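Long-range contact in Exo-arabinanase (Penicillium chrysogenum, PDB 3A72), which probably releases arabinose-containing units from the ends of alpha-1,5-linked arabinan chains as an exo-acting glycoside hydrolase: residues 24-36 with 313-325. Numbering follows the deposited sequence.
Sequences LYPRNEQLPNGDL and GYTRALRVLSEDG
R27 meets T315 end-on: NH2 reaches OG1 at 2.8 Å, while NH1 bonds the T315 carbonyl O in the guanidinium plane and also the neighbouring O of P26, so three N-H···O directions fix its rotation. R319 grips N28 side-on, NE to OD1 at 2.9 Å and NH2 to the backbone O; the bend at chi3 (-66°) turns the guanidinium alongside strand 24-30, its plane 84° from the N28 amide. Two strands without a mutual backbone hydrogen bond are thus joined by side chains. E29 OE2 lies over the R319 guanidinium face, 3.1 Å from NH1, a link of charge with no N-H pointing at it. Farther along, the Q30 amide uses both ends, OE1 accepting from S322 N and NE2 donating to E323 OE1. Apolar contacts are fewer: T315 CG2 sits over the Y25 ring, 3.6 Å from its centroid, and A317 CB packs on P26. Y25 and Y314 belong to the arabinobiose pocket. The strands, nearly parallel at 14°, are the first, inner strands of neighbouring blades in a six-bladed beta-propeller; N-terminal strand 6-10 completes the outer edge of the last blade, the usual Velcro closure.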
loop_
_atom_site.group_PDB
_atom_site.type_symbol
_atom_site.label_atom_id
_atom_site.label_comp_id
_atom_site.label_asym_id
_atom_site.label_seq_id
_atom_site.Cartn_x
_atom_site.Cartn_y
_atom_site.Cartn_z
ATOM N N LEU A 24 -6.109 -11.079 -1.920
ATOM C CA LEU A 24 -6.242 -9.723 -2.428
ATOM C C LEU A 24 -5.251 -8.822 -1.710
ATOM O O LEU A 24 -4.854 -9.161 -0.578
ATOM C CB LEU A 24 -7.670 -9.167 -2.131
ATOM C CG LEU A 24 -8.123 -8.005 -3.035
ATOM C CD1 LEU A 24 -8.450 -8.475 -4.439
ATOM C CD2 LEU A 24 -9.338 -7.310 -2.403
ATOM N N TYR A 25 -4.876 -7.697 -2.285
ATOM C CA TYR A 25 -4.218 -6.616 -1.579
ATOM C C TYR A 25 -2.783 -6.995 -1.199
ATOM O O TYR A 25 -2.449 -7.208 -0.025
ATOM C CB TYR A 25 -5.032 -6.158 -0.368
ATOM C CG TYR A 25 -4.779 -4.725 0.050
ATOM C CD1 TYR A 25 -5.733 -3.739 -0.226
ATOM C CD2 TYR A 25 -3.591 -4.331 0.679
ATOM C CE1 TYR A 25 -5.528 -2.399 0.130
ATOM C CE2 TYR A 25 -3.390 -2.987 1.045
ATOM C CZ TYR A 25 -4.347 -2.057 0.768
ATOM O OH TYR A 25 -4.200 -0.726 1.136
ATOM N N PRO A 26 -1.896 -7.117 -2.196
ATOM C CA PRO A 26 -0.519 -7.525 -1.917
ATOM C C PRO A 26 0.242 -6.415 -1.256
ATOM O O PRO A 26 0.168 -5.257 -1.703
ATOM C CB PRO A 26 0.051 -7.770 -3.315
ATOM C CG PRO A 26 -0.693 -6.770 -4.173
ATOM C CD PRO A 26 -2.099 -6.771 -3.619
ATOM N N ARG A 27 1.063 -6.726 -0.277
ATOM C CA ARG A 27 2.060 -5.789 0.268
ATOM C C ARG A 27 3.329 -6.594 0.527
ATOM O O ARG A 27 3.310 -7.788 0.766
ATOM C CB ARG A 27 1.561 -5.048 1.507
ATOM C CG ARG A 27 0.447 -4.038 1.199
ATOM C CD ARG A 27 0.988 -2.845 0.452
ATOM N NE ARG A 27 0.006 -1.788 0.207
ATOM C CZ ARG A 27 -0.724 -1.672 -0.919
ATOM N NH1 ARG A 27 -0.669 -2.555 -1.886
ATOM N NH2 ARG A 27 -1.511 -0.608 -1.034
ATOM N N ASN A 28 4.471 -5.875 0.559
ATOM C CA ASN A 28 5.742 -6.529 0.746
ATOM C C ASN A 28 6.710 -5.575 1.448
ATOM O O ASN A 28 6.453 -4.373 1.598
ATOM C CB ASN A 28 6.257 -7.080 -0.585
ATOM C CG ASN A 28 6.351 -5.991 -1.593
ATOM O OD1 ASN A 28 7.044 -4.985 -1.446
ATOM N ND2 ASN A 28 5.671 -6.066 -2.685
ATOM N N GLU A 29 7.829 -6.123 1.858
ATOM C CA GLU A 29 8.925 -5.341 2.425
ATOM C C GLU A 29 10.234 -6.033 2.073
ATOM O O GLU A 29 10.265 -7.246 1.924
ATOM C CB GLU A 29 8.776 -5.155 3.939
ATOM C CG GLU A 29 9.798 -4.318 4.671
ATOM C CD GLU A 29 9.899 -2.906 4.149
ATOM O OE1 GLU A 29 9.598 -1.861 4.803
ATOM O OE2 GLU A 29 10.431 -2.814 3.023
ATOM N N GLN A 30 11.304 -5.267 1.977
ATOM C CA GLN A 30 12.653 -5.801 1.872
ATOM C C GLN A 30 13.373 -5.405 3.172
ATOM O O GLN A 30 13.434 -4.240 3.530
ATOM C CB GLN A 30 13.410 -5.274 0.653
ATOM C CG GLN A 30 14.775 -5.917 0.593
ATOM C CD GLN A 30 15.567 -5.513 -0.620
ATOM O OE1 GLN A 30 15.586 -4.351 -1.057
ATOM N NE2 GLN A 30 16.257 -6.484 -1.229
ATOM N N LEU A 31 13.893 -6.404 3.860
ATOM C CA LEU A 31 14.626 -6.182 5.093
ATOM C C LEU A 31 16.037 -5.713 4.750
ATOM O O LEU A 31 16.522 -5.894 3.620
ATOM C CB LEU A 31 14.655 -7.458 5.915
ATOM C CG LEU A 31 13.306 -8.055 6.241
ATOM C CD1 LEU A 31 13.518 -9.172 7.258
ATOM C CD2 LEU A 31 12.309 -7.031 6.774
ATOM N N PRO A 32 16.747 -5.079 5.670
ATOM C CA PRO A 32 18.113 -4.567 5.345
ATOM C C PRO A 32 19.065 -5.630 4.791
ATOM O O PRO A 32 19.868 -5.245 3.912
ATOM C CB PRO A 32 18.598 -4.008 6.693
ATOM C CG PRO A 32 17.290 -3.467 7.270
ATOM C CD PRO A 32 16.282 -4.563 6.967
ATOM N N ASN A 33 18.919 -6.906 5.198
ATOM C CA ASN A 33 19.797 -7.953 4.653
ATOM C C ASN A 33 19.437 -8.381 3.255
ATOM O O ASN A 33 20.146 -9.214 2.674
ATOM C CB ASN A 33 19.823 -9.177 5.563
ATOM C CG ASN A 33 18.598 -10.005 5.566
ATOM O OD1 ASN A 33 17.582 -9.627 4.955
ATOM N ND2 ASN A 33 18.692 -11.195 6.171
ATOM N N GLY A 34 18.396 -7.811 2.682
ATOM C CA GLY A 34 17.934 -8.102 1.355
ATOM C C GLY A 34 16.764 -9.037 1.263
ATOM O O GLY A 34 16.147 -9.141 0.199
ATOM N N ASP A 35 16.425 -9.762 2.334
ATOM C CA ASP A 35 15.318 -10.686 2.300
ATOM C C ASP A 35 14.000 -9.957 1.965
ATOM O O ASP A 35 13.776 -8.828 2.362
ATOM C CB ASP A 35 15.188 -11.404 3.652
ATOM C CG ASP A 35 16.287 -12.404 3.955
ATOM O OD1 ASP A 35 17.077 -12.708 3.047
ATOM O OD2 ASP A 35 16.295 -12.846 5.157
ATOM N N LEU A 36 13.129 -10.665 1.254
ATOM C CA LEU A 36 11.819 -10.162 0.858
ATOM C C LEU A 36 10.726 -10.857 1.663
ATOM O O LEU A 36 10.734 -12.088 1.790
ATOM C CB LEU A 36 11.587 -10.435 -0.610
ATOM C CG LEU A 36 12.612 -10.055 -1.582
ATOM C CD1 LEU A 36 12.186 -10.378 -3.009
ATOM C CD2 LEU A 36 13.002 -8.588 -1.480
ATOM N N GLY A 313 -3.520 -6.068 -11.293
ATOM C CA GLY A 313 -4.279 -6.482 -10.141
ATOM C C GLY A 313 -4.550 -5.298 -9.238
ATOM O O GLY A 313 -3.934 -4.250 -9.316
ATOM N N TYR A 314 -5.494 -5.546 -8.297
ATOM C CA TYR A 314 -5.925 -4.523 -7.370
ATOM C C TYR A 314 -4.789 -4.147 -6.406
ATOM O O TYR A 314 -4.152 -5.021 -5.795
ATOM C CB TYR A 314 -7.081 -5.051 -6.560
ATOM C CG TYR A 314 -7.719 -4.069 -5.579
ATOM C CD1 TYR A 314 -8.284 -2.886 -6.010
ATOM C CD2 TYR A 314 -7.744 -4.365 -4.248
ATOM C CE1 TYR A 314 -8.844 -1.991 -5.150
ATOM C CE2 TYR A 314 -8.370 -3.516 -3.348
ATOM C CZ TYR A 314 -8.929 -2.334 -3.803
ATOM O OH TYR A 314 -9.593 -1.506 -2.924
ATOM N N THR A 315 -4.543 -2.821 -6.291
ATOM C CA THR A 315 -3.444 -2.268 -5.504
ATOM C C THR A 315 -2.132 -3.058 -5.638
ATOM O O THR A 315 -1.400 -3.308 -4.693
ATOM C CB THR A 315 -3.891 -2.017 -4.038
ATOM O OG1 THR A 315 -2.921 -1.115 -3.428
ATOM C CG2 THR A 315 -4.052 -3.208 -3.162
ATOM N N ARG A 316 -1.835 -3.415 -6.895
ATOM C CA ARG A 316 -0.595 -4.097 -7.227
ATOM C C ARG A 316 0.572 -3.340 -6.634
ATOM O O ARG A 316 0.668 -2.121 -6.773
ATOM C CB ARG A 316 -0.500 -4.248 -8.751
ATOM C CG ARG A 316 0.646 -5.111 -9.220
ATOM C CD ARG A 316 0.617 -5.344 -10.717
ATOM N NE ARG A 316 0.879 -4.089 -11.415
ATOM C CZ ARG A 316 1.062 -3.995 -12.721
ATOM N NH1 ARG A 316 1.093 -5.077 -13.492
ATOM N NH2 ARG A 316 1.254 -2.801 -13.299
ATOM N N ALA A 317 1.460 -4.072 -5.956
ATOM C CA ALA A 317 2.502 -3.477 -5.122
ATOM C C ALA A 317 3.826 -3.489 -5.838
ATOM O O ALA A 317 4.218 -4.453 -6.501
ATOM C CB ALA A 317 2.611 -4.221 -3.804
ATOM N N LEU A 318 4.575 -2.387 -5.723
ATOM C CA LEU A 318 5.886 -2.218 -6.325
ATOM C C LEU A 318 6.933 -2.084 -5.220
ATOM O O LEU A 318 6.678 -1.492 -4.161
ATOM C CB LEU A 318 5.944 -0.944 -7.166
ATOM C CG LEU A 318 4.918 -0.808 -8.284
ATOM C CD1 LEU A 318 5.092 0.517 -9.000
ATOM C CD2 LEU A 318 5.028 -1.977 -9.248
ATOM N N ARG A 319 8.157 -2.521 -5.503
ATOM C CA ARG A 319 9.277 -2.282 -4.597
ATOM C C ARG A 319 10.575 -2.233 -5.412
ATOM O O ARG A 319 10.887 -3.151 -6.150
ATOM C CB ARG A 319 9.373 -3.302 -3.507
ATOM C CG ARG A 319 10.479 -2.991 -2.522
ATOM C CD ARG A 319 10.392 -3.771 -1.225
ATOM N NE ARG A 319 9.202 -3.378 -0.476
ATOM C CZ ARG A 319 9.078 -2.234 0.221
ATOM N NH1 ARG A 319 10.064 -1.386 0.315
ATOM N NH2 ARG A 319 7.937 -1.996 0.803
ATOM N N VAL A 320 11.334 -1.164 -5.210
ATOM C CA VAL A 320 12.683 -1.070 -5.757
ATOM C C VAL A 320 13.604 -1.778 -4.758
ATOM O O VAL A 320 13.759 -1.301 -3.601
ATOM C CB VAL A 320 13.105 0.375 -5.975
ATOM C CG1 VAL A 320 14.573 0.444 -6.429
ATOM C CG2 VAL A 320 12.194 1.044 -7.023
ATOM N N LEU A 321 14.165 -2.897 -5.151
ATOM C CA LEU A 321 15.096 -3.584 -4.267
ATOM C C LEU A 321 16.380 -2.795 -4.141
ATOM O O LEU A 321 16.760 -2.025 -5.017
ATOM C CB LEU A 321 15.366 -4.987 -4.810
ATOM C CG LEU A 321 14.126 -5.880 -4.953
ATOM C CD1 LEU A 321 14.591 -7.258 -5.402
ATOM C CD2 LEU A 321 13.295 -5.942 -3.707
ATOM N N SER A 322 17.075 -2.970 -3.011
ATOM C CA SER A 322 18.269 -2.197 -2.742
ATOM C C SER A 322 19.472 -2.608 -3.587
ATOM O O SER A 322 20.383 -1.784 -3.826
ATOM C CB SER A 322 18.620 -2.306 -1.274
ATOM O OG SER A 322 18.802 -3.620 -0.869
ATOM N N GLU A 323 19.484 -3.828 -4.029
ATOM C CA GLU A 323 20.672 -4.407 -4.657
ATOM C C GLU A 323 21.130 -3.594 -5.839
ATOM O O GLU A 323 20.345 -3.073 -6.632
ATOM C CB GLU A 323 20.459 -5.837 -5.055
ATOM C CG GLU A 323 20.468 -6.819 -3.897
ATOM C CD GLU A 323 19.276 -6.898 -3.045
ATOM O OE1 GLU A 323 18.224 -6.305 -3.323
ATOM O OE2 GLU A 323 19.440 -7.568 -1.926
ATOM N N ASP A 324 22.446 -3.512 -5.976
ATOM C CA ASP A 324 23.044 -2.828 -7.130
ATOM C C ASP A 324 22.549 -1.382 -7.176
ATOM O O ASP A 324 22.473 -0.795 -8.247
ATOM C CB ASP A 324 22.800 -3.573 -8.426
ATOM C CG ASP A 324 23.408 -4.923 -8.472
ATOM O OD1 ASP A 324 24.255 -5.309 -7.677
ATOM O OD2 ASP A 324 22.993 -5.667 -9.407
ATOM N N GLY A 325 22.244 -0.764 -6.040
ATOM C CA GLY A 325 21.828 0.628 -6.017
ATOM C C GLY A 325 20.465 0.885 -6.614
ATOM O O GLY A 325 20.242 1.948 -7.224
HETATM O O HOH W 1 -5.104 -7.547 -5.141
HETATM O O HOH W 2 5.583 -3.140 -2.447
HETATM O O HOH W 3 7.423 -0.775 3.441
HETATM O O HOH W 4 18.071 -4.465 1.505
#